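Local coordinates for peptide ABC transporter, peptide-binding protein (PDB 2D5W), which binds oligopeptides, here a pentapeptide, and probably delivers them to an ABC transporter for uptake into the cell, at residues Q14-L19 / Q30-I36; D307-F311 / I503-R507; V446-I452 / F464-W468. All coordinates share one frame; numbering follows the deposited sequence.

All three contacts are mainly buried, though R17 is exposed and E15, F311, G505 and F451 partly so. Contact 1 joins the loop after strand 7-12 to the start of helix 31-40 and combines a glutamine amide that makes two bonds across the contact with apolar packing. Contact 3 consists of aliphatic side chains and aromatic rings, with no hydrogen bond across it; its F447 touches Q30 and Q14 of contact 1. Both border the bound peptide. Contact 2 lies farther from the middle of the chain and relies on glycine backbone, a lysine and a water. Contacts 2 and 3 share a sheet, since strands 293-308 and 463-469 are neighbours and D307 pairs with F464.

Contact 1. Residues Q14-L19 / Q30-I36; sequences QEPRVL and QAIKSEI
The start of helix 31-40 is tied to the loop that follows strand 7-12 by Q30, the N-cap residue, whose side-chain amide bridges two backbone groups on either side of P16. NE2 of Q30 donates to O of E15 (2.9 Å), approaching from above the carbonyl plane, while OE1 of Q30 accepts from N of R17 (2.9 Å) in the plane of the amide carbonyl, on a lone pair. S443 and S28 give the same amide further partners, so its rotation is well defined. Replacing Q30 by an alanine would probably leave the E15 carbonyl and the R17 N-H without these mates and the loop less firmly held at the helix start. Beside the amide, the P16 ring lies against the first two turns of the helix, CG of P16 3.8 Å from CA of K33 and 3.7 Å from CD1 of I36. With CG opposite the backbone N (chi1 176°), the K33 chain slants past V18, its CD 3.3 Å from O of V18. It then bends at chi4 (-87°) and carries NZ to a salt bridge with D22 and to the carbonyl of S28. Q14, whose OE1 is bonded by S443, reaches the bound peptide's backbone through NE2, and A31 bonds the peptide through its own backbone. A strand-to-helix loop is thus clamped at a helix N-terminus that borders the ligand cleft of this solute-binding protein.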
loop_
_atom_site.group_PDB
_atom_site.type_symbol
_atom_site.label_atom_id
_atom_site.label_comp_id
_atom_site.label_asym_id
_atom_site.label_seq_id
_atom_site.Cartn_x
_atom_site.Cartn_y
_atom_site.Cartn_z
ATOM N N GLN A 14 4.541 -6.992 10.818
ATOM C CA GLN A 14 5.375 -5.922 10.282
ATOM C C GLN A 14 5.123 -4.683 11.120
ATOM O O GLN A 14 4.023 -4.494 11.638
ATOM C CB GLN A 14 5.032 -5.659 8.816
ATOM C CG GLN A 14 5.373 -6.840 7.923
ATOM C CD GLN A 14 5.005 -6.626 6.474
ATOM O OE1 GLN A 14 4.886 -5.494 6.003
ATOM N NE2 GLN A 14 4.835 -7.721 5.748
ATOM N N GLU A 15 6.143 -3.846 11.254
ATOM C CA GLU A 15 6.047 -2.634 12.058
ATOM C C GLU A 15 6.348 -1.387 11.232
ATOM O O GLU A 15 7.239 -1.397 10.387
ATOM C CB GLU A 15 7.037 -2.727 13.222
ATOM C CG GLU A 15 6.969 -1.582 14.220
ATOM C CD GLU A 15 7.852 -1.812 15.437
ATOM O OE1 GLU A 15 8.363 -2.943 15.603
ATOM O OE2 GLU A 15 8.030 -0.869 16.238
ATOM N N PRO A 16 5.597 -0.298 11.456
ATOM C CA PRO A 16 5.857 0.927 10.691
ATOM C C PRO A 16 7.275 1.429 10.955
ATOM O O PRO A 16 7.756 1.369 12.085
ATOM C CB PRO A 16 4.820 1.906 11.236
ATOM C CG PRO A 16 3.713 1.021 11.716
ATOM C CD PRO A 16 4.444 -0.128 12.358
ATOM N N ARG A 17 7.945 1.925 9.921
ATOM C CA ARG A 17 9.290 2.460 10.105
ATOM C C ARG A 17 9.187 3.840 10.761
ATOM O O ARG A 17 10.027 4.212 11.579
ATOM C CB ARG A 17 10.010 2.554 8.760
ATOM C CG ARG A 17 11.423 3.140 8.833
ATOM C CD ARG A 17 12.294 2.453 9.884
ATOM N NE ARG A 17 13.662 2.976 9.908
ATOM C CZ ARG A 17 14.619 2.622 9.054
ATOM N NH1 ARG A 17 15.829 3.157 9.155
ATOM N NH2 ARG A 17 14.374 1.725 8.109
ATOM N N VAL A 18 8.158 4.590 10.372
ATOM C CA VAL A 18 7.864 5.917 10.918
ATOM C C VAL A 18 6.349 5.977 11.080
ATOM O O VAL A 18 5.634 5.134 10.527
ATOM C CB VAL A 18 8.339 7.073 9.989
ATOM C CG1 VAL A 18 9.854 7.091 9.921
ATOM C CG2 VAL A 18 7.737 6.924 8.604
ATOM N N LEU A 19 5.854 6.969 11.815
ATOM C CA LEU A 19 4.424 7.056 12.065
ATOM C C LEU A 19 3.924 8.478 12.280
ATOM O O LEU A 19 4.663 9.338 12.764
ATOM C CB LEU A 19 4.095 6.229 13.312
ATOM C CG LEU A 19 2.641 6.004 13.726
ATOM C CD1 LEU A 19 2.007 4.976 12.802
ATOM C CD2 LEU A 19 2.584 5.514 15.172
ATOM N N GLN A 30 3.984 1.758 3.934
ATOM C CA GLN A 30 3.654 0.412 4.396
ATOM C C GLN A 30 2.173 0.273 4.699
ATOM O O GLN A 30 1.565 1.158 5.306
ATOM C CB GLN A 30 4.400 0.093 5.688
ATOM C CG GLN A 30 5.878 -0.173 5.558
ATOM C CD GLN A 30 6.556 -0.066 6.904
ATOM O OE1 GLN A 30 6.744 1.033 7.429
ATOM N NE2 GLN A 30 6.904 -1.204 7.489
ATOM N N ALA A 31 1.598 -0.853 4.301
ATOM C CA ALA A 31 0.199 -1.118 4.581
ATOM C C ALA A 31 -0.046 -1.108 6.093
ATOM O O ALA A 31 -1.067 -0.597 6.551
ATOM C CB ALA A 31 -0.209 -2.466 3.994
ATOM N N ILE A 32 0.885 -1.652 6.875
ATOM C CA ILE A 32 0.678 -1.688 8.320
ATOM C C ILE A 32 0.617 -0.278 8.904
ATOM O O ILE A 32 -0.161 -0.013 9.825
ATOM C CB ILE A 32 1.769 -2.550 9.050
ATOM C CG1 ILE A 32 1.467 -2.617 10.554
ATOM C CG2 ILE A 32 3.160 -1.980 8.814
ATOM C CD1 ILE A 32 0.123 -3.226 10.902
ATOM N N LYS A 33 1.421 0.631 8.362
ATOM C CA LYS A 33 1.424 2.016 8.822
ATOM C C LYS A 33 0.058 2.664 8.555
ATOM O O LYS A 33 -0.513 3.317 9.426
ATOM C CB LYS A 33 2.542 2.779 8.106
ATOM C CG LYS A 33 2.629 4.271 8.405
ATOM C CD LYS A 33 3.890 4.837 7.760
ATOM C CE LYS A 33 3.975 6.351 7.838
ATOM N NZ LYS A 33 3.272 7.011 6.703
ATOM N N SER A 34 -0.474 2.468 7.355
ATOM C CA SER A 34 -1.772 3.035 7.017
ATOM C C SER A 34 -2.898 2.453 7.864
ATOM O O SER A 34 -3.804 3.172 8.278
ATOM C CB SER A 34 -2.072 2.817 5.538
ATOM O OG SER A 34 -1.351 3.742 4.745
ATOM N N GLU A 35 -2.849 1.153 8.124
ATOM C CA GLU A 35 -3.890 0.525 8.929
ATOM C C GLU A 35 -3.907 1.107 10.339
ATOM O O GLU A 35 -4.957 1.492 10.851
ATOM C CB GLU A 35 -3.665 -0.981 9.004
ATOM C CG GLU A 35 -4.781 -1.719 9.716
ATOM C CD GLU A 35 -4.443 -3.172 9.946
ATOM O OE1 GLU A 35 -3.829 -3.481 10.987
ATOM O OE2 GLU A 35 -4.777 -4.001 9.076
ATOM N N ILE A 36 -2.739 1.171 10.967
ATOM C CA ILE A 36 -2.631 1.705 12.313
ATOM C C ILE A 36 -3.083 3.158 12.358
ATOM O O ILE A 36 -3.772 3.579 13.290
ATOM C CB ILE A 36 -1.178 1.604 12.825
ATOM C CG1 ILE A 36 -0.830 0.136 13.066
ATOM C CG2 ILE A 36 -0.999 2.417 14.106
ATOM C CD1 ILE A 36 0.615 -0.102 13.423
#

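Contact 2. Residues D307-F311 / I503-R507; sequences DINKF and IGGWR
The F311 ring has CA of G505 over one face, 3.5 Å from CZ of F311, while the carbonyl O of I503 lies at its edge near the ring plane, 3.4 Å from CE1 of F311. N309 OD1 also lies in plane at that ring's edge. CD1 of I503 lies over the face of the D307 carboxylate, 3.2 Å from CG of D307; OD1 of that carboxylate is held by H305. The N309 oxygen accepts from the backbone N of F311 and so closes an Asx turn, which takes the chain out of strand 293-308 and against the loop that precedes helix 509-518. ND2 of N309 is bound to the carbonyls of A455 and W460, so both ends of the amide are held. Two glycines allow the close approach. A side chain on G504 would run into K310 NZ and the I308 carbonyl, and one on G505 would meet F311 CZ; G505 also has a positive phi of 71°. The carbonyl O of G504 accepts from the backbone N of K310 (3.0 Å, N-H...O angle 145°) and, weakly, from NZ of the same lysine. The K310 chain folds back through bends at chi3 and chi4, which return NZ to the I308 carbonyl O at 3.0 Å; the carbonyl of P543 is another partner of the ammonium group. On the way CE of K310 passes CB of W506 at 3.5 Å. A water donates to OD2 of D307 and accepts from N of G504, 2.9 Å from each of these two atoms.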
loop_
_atom_site.group_PDB
_atom_site.type_symbol
_atom_site.label_atom_id
_atom_site.label_comp_id
_atom_site.label_asym_id
_atom_site.label_seq_id
_atom_site.Cartn_x
_atom_site.Cartn_y
_atom_site.Cartn_z
ATOM N N ASP A 307 9.116 -7.710 -8.314
ATOM C CA ASP A 307 9.564 -6.589 -9.114
ATOM C C ASP A 307 10.965 -6.904 -9.616
ATOM O O ASP A 307 11.703 -7.686 -9.006
ATOM C CB ASP A 307 9.541 -5.297 -8.300
ATOM C CG ASP A 307 8.173 -4.653 -8.304
ATOM O OD1 ASP A 307 7.576 -4.506 -7.217
ATOM O OD2 ASP A 307 7.688 -4.308 -9.406
ATOM N N ILE A 308 11.309 -6.293 -10.745
ATOM C CA ILE A 308 12.586 -6.508 -11.409
ATOM C C ILE A 308 13.241 -5.169 -11.712
ATOM O O ILE A 308 12.622 -4.304 -12.332
ATOM C CB ILE A 308 12.371 -7.236 -12.756
ATOM C CG1 ILE A 308 11.614 -8.551 -12.535
ATOM C CG2 ILE A 308 13.705 -7.456 -13.454
ATOM C CD1 ILE A 308 12.387 -9.605 -11.785
ATOM N N ASN A 309 14.482 -4.993 -11.275
ATOM C CA ASN A 309 15.190 -3.750 -11.551
ATOM C C ASN A 309 15.541 -3.737 -13.040
ATOM O O ASN A 309 16.265 -4.612 -13.513
ATOM C CB ASN A 309 16.474 -3.674 -10.725
ATOM C CG ASN A 309 17.168 -2.336 -10.861
ATOM O OD1 ASN A 309 17.051 -1.674 -11.889
ATOM N ND2 ASN A 309 17.906 -1.935 -9.833
ATOM N N LYS A 310 15.021 -2.757 -13.774
ATOM C CA LYS A 310 15.287 -2.654 -15.205
ATOM C C LYS A 310 16.058 -1.385 -15.553
ATOM O O LYS A 310 16.113 -0.984 -16.722
ATOM C CB LYS A 310 13.966 -2.699 -15.981
ATOM C CG LYS A 310 13.189 -3.995 -15.781
ATOM C CD LYS A 310 11.798 -3.934 -16.406
ATOM C CE LYS A 310 10.898 -2.920 -15.705
ATOM N NZ LYS A 310 10.636 -3.277 -14.279
ATOM N N PHE A 311 16.653 -0.751 -14.545
ATOM C CA PHE A 311 17.421 0.472 -14.774
ATOM C C PHE A 311 18.766 0.157 -15.408
ATOM O O PHE A 311 19.643 -0.432 -14.778
ATOM C CB PHE A 311 17.639 1.233 -13.466
ATOM C CG PHE A 311 16.395 1.871 -12.926
ATOM C CD1 PHE A 311 15.615 1.224 -11.973
ATOM C CD2 PHE A 311 15.995 3.120 -13.382
ATOM C CE1 PHE A 311 14.455 1.815 -11.483
ATOM C CE2 PHE A 311 14.837 3.718 -12.900
ATOM C CZ PHE A 311 14.065 3.066 -11.949
ATOM N N ILE A 503 8.709 1.482 -9.351
ATOM C CA ILE A 503 10.003 1.206 -8.747
ATOM C C ILE A 503 11.000 0.402 -9.567
ATOM O O ILE A 503 12.200 0.472 -9.309
ATOM C CB ILE A 503 9.811 0.545 -7.352
ATOM C CG1 ILE A 503 9.044 -0.776 -7.483
ATOM C CG2 ILE A 503 9.037 1.499 -6.433
ATOM C CD1 ILE A 503 9.814 -1.899 -8.119
ATOM N N GLY A 504 10.499 -0.352 -10.542
ATOM C CA GLY A 504 11.355 -1.160 -11.399
ATOM C C GLY A 504 11.812 -0.456 -12.669
ATOM O O GLY A 504 12.573 -1.028 -13.452
ATOM N N GLY A 505 11.321 0.761 -12.894
ATOM C CA GLY A 505 11.725 1.544 -14.054
ATOM C C GLY A 505 11.252 1.133 -15.438
ATOM O O GLY A 505 12.002 1.251 -16.404
ATOM N N TRP A 506 10.013 0.675 -15.555
ATOM C CA TRP A 506 9.482 0.266 -16.852
ATOM C C TRP A 506 8.947 1.446 -17.645
ATOM O O TRP A 506 8.431 2.410 -17.081
ATOM C CB TRP A 506 8.343 -0.738 -16.664
ATOM C CG TRP A 506 7.877 -1.400 -17.941
ATOM C CD1 TRP A 506 8.648 -2.092 -18.835
ATOM C CD2 TRP A 506 6.525 -1.517 -18.404
ATOM N NE1 TRP A 506 7.859 -2.642 -19.818
ATOM C CE2 TRP A 506 6.551 -2.305 -19.579
ATOM C CE3 TRP A 506 5.293 -1.039 -17.939
ATOM C CZ2 TRP A 506 5.393 -2.627 -20.293
ATOM C CZ3 TRP A 506 4.138 -1.359 -18.649
ATOM C CH2 TRP A 506 4.199 -2.148 -19.815
ATOM N N ARG A 507 9.082 1.365 -18.963
ATOM C CA ARG A 507 8.543 2.391 -19.841
ATOM C C ARG A 507 7.978 1.766 -21.105
ATOM O O ARG A 507 8.680 1.066 -21.834
ATOM C CB ARG A 507 9.589 3.438 -20.235
ATOM C CG ARG A 507 9.019 4.430 -21.253
ATOM C CD ARG A 507 9.923 5.611 -21.542
ATOM N NE ARG A 507 9.298 6.502 -22.518
ATOM C CZ ARG A 507 9.777 7.692 -22.864
ATOM N NH1 ARG A 507 9.136 8.427 -23.762
ATOM N NH2 ARG A 507 10.890 8.146 -22.308
HETATM O O HOH W 1 7.920 -1.709 -10.630
#

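Contact 3. Residues V446-I452 / F464-W468; sequences VFADEFI and FEFAW
F464 offers the face of its ring to the edge of F451, in an offset edge-to-face pair with centroids 5.7 Å apart and planes at 81°. This aromatic packing joins strand 463-469, in the same mixed sheet as strand 293-308, to the short helix 449-452, the turn before it and the end of helix 443-446. The F464 ring reaches over because its CG stands opposite the backbone N (chi1 -175°), and its far end settles among several side chains. CZ of F464 lies 3.8 Å from CB of V446 and has the V446 carbonyl O near the ring plane, while CE1 of F464 meets CG1 of I452 at 3.9 Å. Within the strand, CD2 of F466 rests over the centre of the F464 ring. CE1 of F466 in turn sits over the W468 indole, so the three aromatic side chains pack in series.

A second offset edge-to-face pair turns the edge of F447 toward the face of F466, with planes at 64° and centroids 5.5 Å apart. The F447 ring also has CG2 of V446 over the centre of one face. I452 is extended, which brings CD1 against both later aromatics, 4.0 Å from CZ of F466 and 4.4 Å from CH2 of W468. The cluster forms part of the ligand cleft: F447, F466 and W468 pack on the bound peptide, and W468 pairs with it as an antiparallel strand, so the sheet continues into the ligand. The H305 ring meets that of W468 with the planes nearly parallel, and F466 edge-to-face. The closest approach across the contact puts CB of F466 3.6 Å from CZ of F447, at the edge of the F447 ring.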
loop_
_atom_site.group_PDB
_atom_site.type_symbol
_atom_site.label_atom_id
_atom_site.label_comp_id
_atom_site.label_asym_id
_atom_site.label_seq_id
_atom_site.Cartn_x
_atom_site.Cartn_y
_atom_site.Cartn_z
ATOM N N VAL A 446 12.966 -2.777 4.127
ATOM C CA VAL A 446 12.783 -2.869 2.681
ATOM C C VAL A 446 11.713 -1.968 2.084
ATOM O O VAL A 446 11.773 -1.635 0.900
ATOM C CB VAL A 446 12.524 -4.334 2.224
ATOM C CG1 VAL A 446 13.681 -5.221 2.660
ATOM C CG2 VAL A 446 11.203 -4.850 2.782
ATOM N N PHE A 447 10.742 -1.556 2.893
ATOM C CA PHE A 447 9.678 -0.697 2.389
ATOM C C PHE A 447 9.902 0.784 2.691
ATOM O O PHE A 447 9.037 1.613 2.417
ATOM C CB PHE A 447 8.322 -1.170 2.926
ATOM C CG PHE A 447 7.934 -2.553 2.458
ATOM C CD1 PHE A 447 7.248 -3.409 3.310
ATOM C CD2 PHE A 447 8.253 -3.003 1.174
ATOM C CE1 PHE A 447 6.886 -4.691 2.903
ATOM C CE2 PHE A 447 7.890 -4.290 0.756
ATOM C CZ PHE A 447 7.207 -5.131 1.625
ATOM N N ALA A 448 11.056 1.112 3.266
ATOM C CA ALA A 448 11.397 2.508 3.531
ATOM C C ALA A 448 11.838 3.079 2.182
ATOM O O ALA A 448 12.444 2.368 1.366
ATOM C CB ALA A 448 12.530 2.600 4.544
ATOM N N ASP A 449 11.539 4.354 1.949
ATOM C CA ASP A 449 11.877 4.999 0.686
ATOM C C ASP A 449 13.301 4.774 0.198
ATOM O O ASP A 449 13.516 4.484 -0.983
ATOM C CB ASP A 449 11.588 6.515 0.748
ATOM C CG ASP A 449 12.403 7.255 1.817
ATOM O OD1 ASP A 449 12.424 8.507 1.750
ATOM O OD2 ASP A 449 13.003 6.628 2.717
ATOM N N GLU A 450 14.270 4.887 1.102
ATOM C CA GLU A 450 15.667 4.740 0.735
ATOM C C GLU A 450 16.044 3.368 0.207
ATOM O O GLU A 450 17.162 3.170 -0.267
ATOM C CB GLU A 450 16.567 5.143 1.904
ATOM C CG GLU A 450 16.355 6.592 2.319
ATOM C CD GLU A 450 17.552 7.193 3.026
ATOM O OE1 GLU A 450 18.025 6.598 4.015
ATOM O OE2 GLU A 450 18.015 8.270 2.588
ATOM N N PHE A 451 15.122 2.415 0.293
ATOM C CA PHE A 451 15.384 1.097 -0.266
ATOM C C PHE A 451 14.469 0.859 -1.466
ATOM O O PHE A 451 14.922 0.862 -2.608
ATOM C CB PHE A 451 15.167 -0.030 0.748
ATOM C CG PHE A 451 15.618 -1.379 0.241
ATOM C CD1 PHE A 451 16.963 -1.734 0.273
ATOM C CD2 PHE A 451 14.709 -2.267 -0.324
ATOM C CE1 PHE A 451 17.397 -2.954 -0.250
ATOM C CE2 PHE A 451 15.136 -3.491 -0.850
ATOM C CZ PHE A 451 16.480 -3.831 -0.813
ATOM N N ILE A 452 13.176 0.691 -1.209
ATOM C CA ILE A 452 12.232 0.394 -2.280
ATOM C C ILE A 452 12.194 1.403 -3.427
ATOM O O ILE A 452 12.079 1.009 -4.590
ATOM C CB ILE A 452 10.795 0.175 -1.705
ATOM C CG1 ILE A 452 9.838 -0.259 -2.818
ATOM C CG2 ILE A 452 10.293 1.433 -1.026
ATOM C CD1 ILE A 452 8.526 -0.832 -2.300
ATOM N N PHE A 464 12.612 -8.530 -6.271
ATOM C CA PHE A 464 12.124 -8.020 -4.993
ATOM C C PHE A 464 10.669 -8.478 -4.882
ATOM O O PHE A 464 9.791 -7.968 -5.582
ATOM C CB PHE A 464 12.232 -6.487 -4.989
ATOM C CG PHE A 464 11.860 -5.821 -3.681
ATOM C CD1 PHE A 464 11.878 -4.431 -3.592
ATOM C CD2 PHE A 464 11.485 -6.553 -2.556
ATOM C CE1 PHE A 464 11.531 -3.779 -2.414
ATOM C CE2 PHE A 464 11.134 -5.903 -1.366
ATOM C CZ PHE A 464 11.157 -4.517 -1.300
ATOM N N GLU A 465 10.423 -9.465 -4.024
ATOM C CA GLU A 465 9.077 -9.994 -3.850
ATOM C C GLU A 465 8.328 -9.405 -2.671
ATOM O O GLU A 465 8.843 -9.339 -1.555
ATOM C CB GLU A 465 9.080 -11.518 -3.669
ATOM C CG GLU A 465 7.655 -12.059 -3.470
ATOM C CD GLU A 465 7.564 -13.564 -3.280
ATOM O OE1 GLU A 465 8.523 -14.287 -3.622
ATOM O OE2 GLU A 465 6.505 -14.028 -2.798
ATOM N N PHE A 466 7.100 -8.982 -2.937
ATOM C CA PHE A 466 6.216 -8.455 -1.910
ATOM C C PHE A 466 4.838 -8.340 -2.542
ATOM O O PHE A 466 4.616 -8.830 -3.654
ATOM C CB PHE A 466 6.721 -7.104 -1.356
ATOM C CG PHE A 466 6.727 -5.975 -2.355
ATOM C CD1 PHE A 466 5.680 -5.056 -2.400
ATOM C CD2 PHE A 466 7.795 -5.812 -3.235
ATOM C CE1 PHE A 466 5.698 -3.993 -3.304
ATOM C CE2 PHE A 466 7.822 -4.750 -4.146
ATOM C CZ PHE A 466 6.769 -3.840 -4.178
ATOM N N ALA A 467 3.899 -7.732 -1.833
ATOM C CA ALA A 467 2.559 -7.574 -2.368
ATOM C C ALA A 467 2.110 -6.129 -2.332
ATOM O O ALA A 467 2.410 -5.396 -1.388
ATOM C CB ALA A 467 1.568 -8.428 -1.577
ATOM N N TRP A 468 1.416 -5.711 -3.386
ATOM C CA TRP A 468 0.839 -4.375 -3.428
ATOM C C TRP A 468 -0.611 -4.552 -2.997
ATOM O O TRP A 468 -1.295 -5.460 -3.476
ATOM C CB TRP A 468 0.821 -3.789 -4.843
ATOM C CG TRP A 468 2.123 -3.295 -5.360
ATOM C CD1 TRP A 468 2.803 -3.780 -6.433
ATOM C CD2 TRP A 468 2.885 -2.184 -4.870
ATOM N NE1 TRP A 468 3.940 -3.044 -6.649
ATOM C CE2 TRP A 468 4.016 -2.056 -5.704
ATOM C CE3 TRP A 468 2.720 -1.280 -3.809
ATOM C CZ2 TRP A 468 4.981 -1.063 -5.514
ATOM C CZ3 TRP A 468 3.683 -0.288 -3.620
ATOM C CH2 TRP A 468 4.798 -0.191 -4.470
#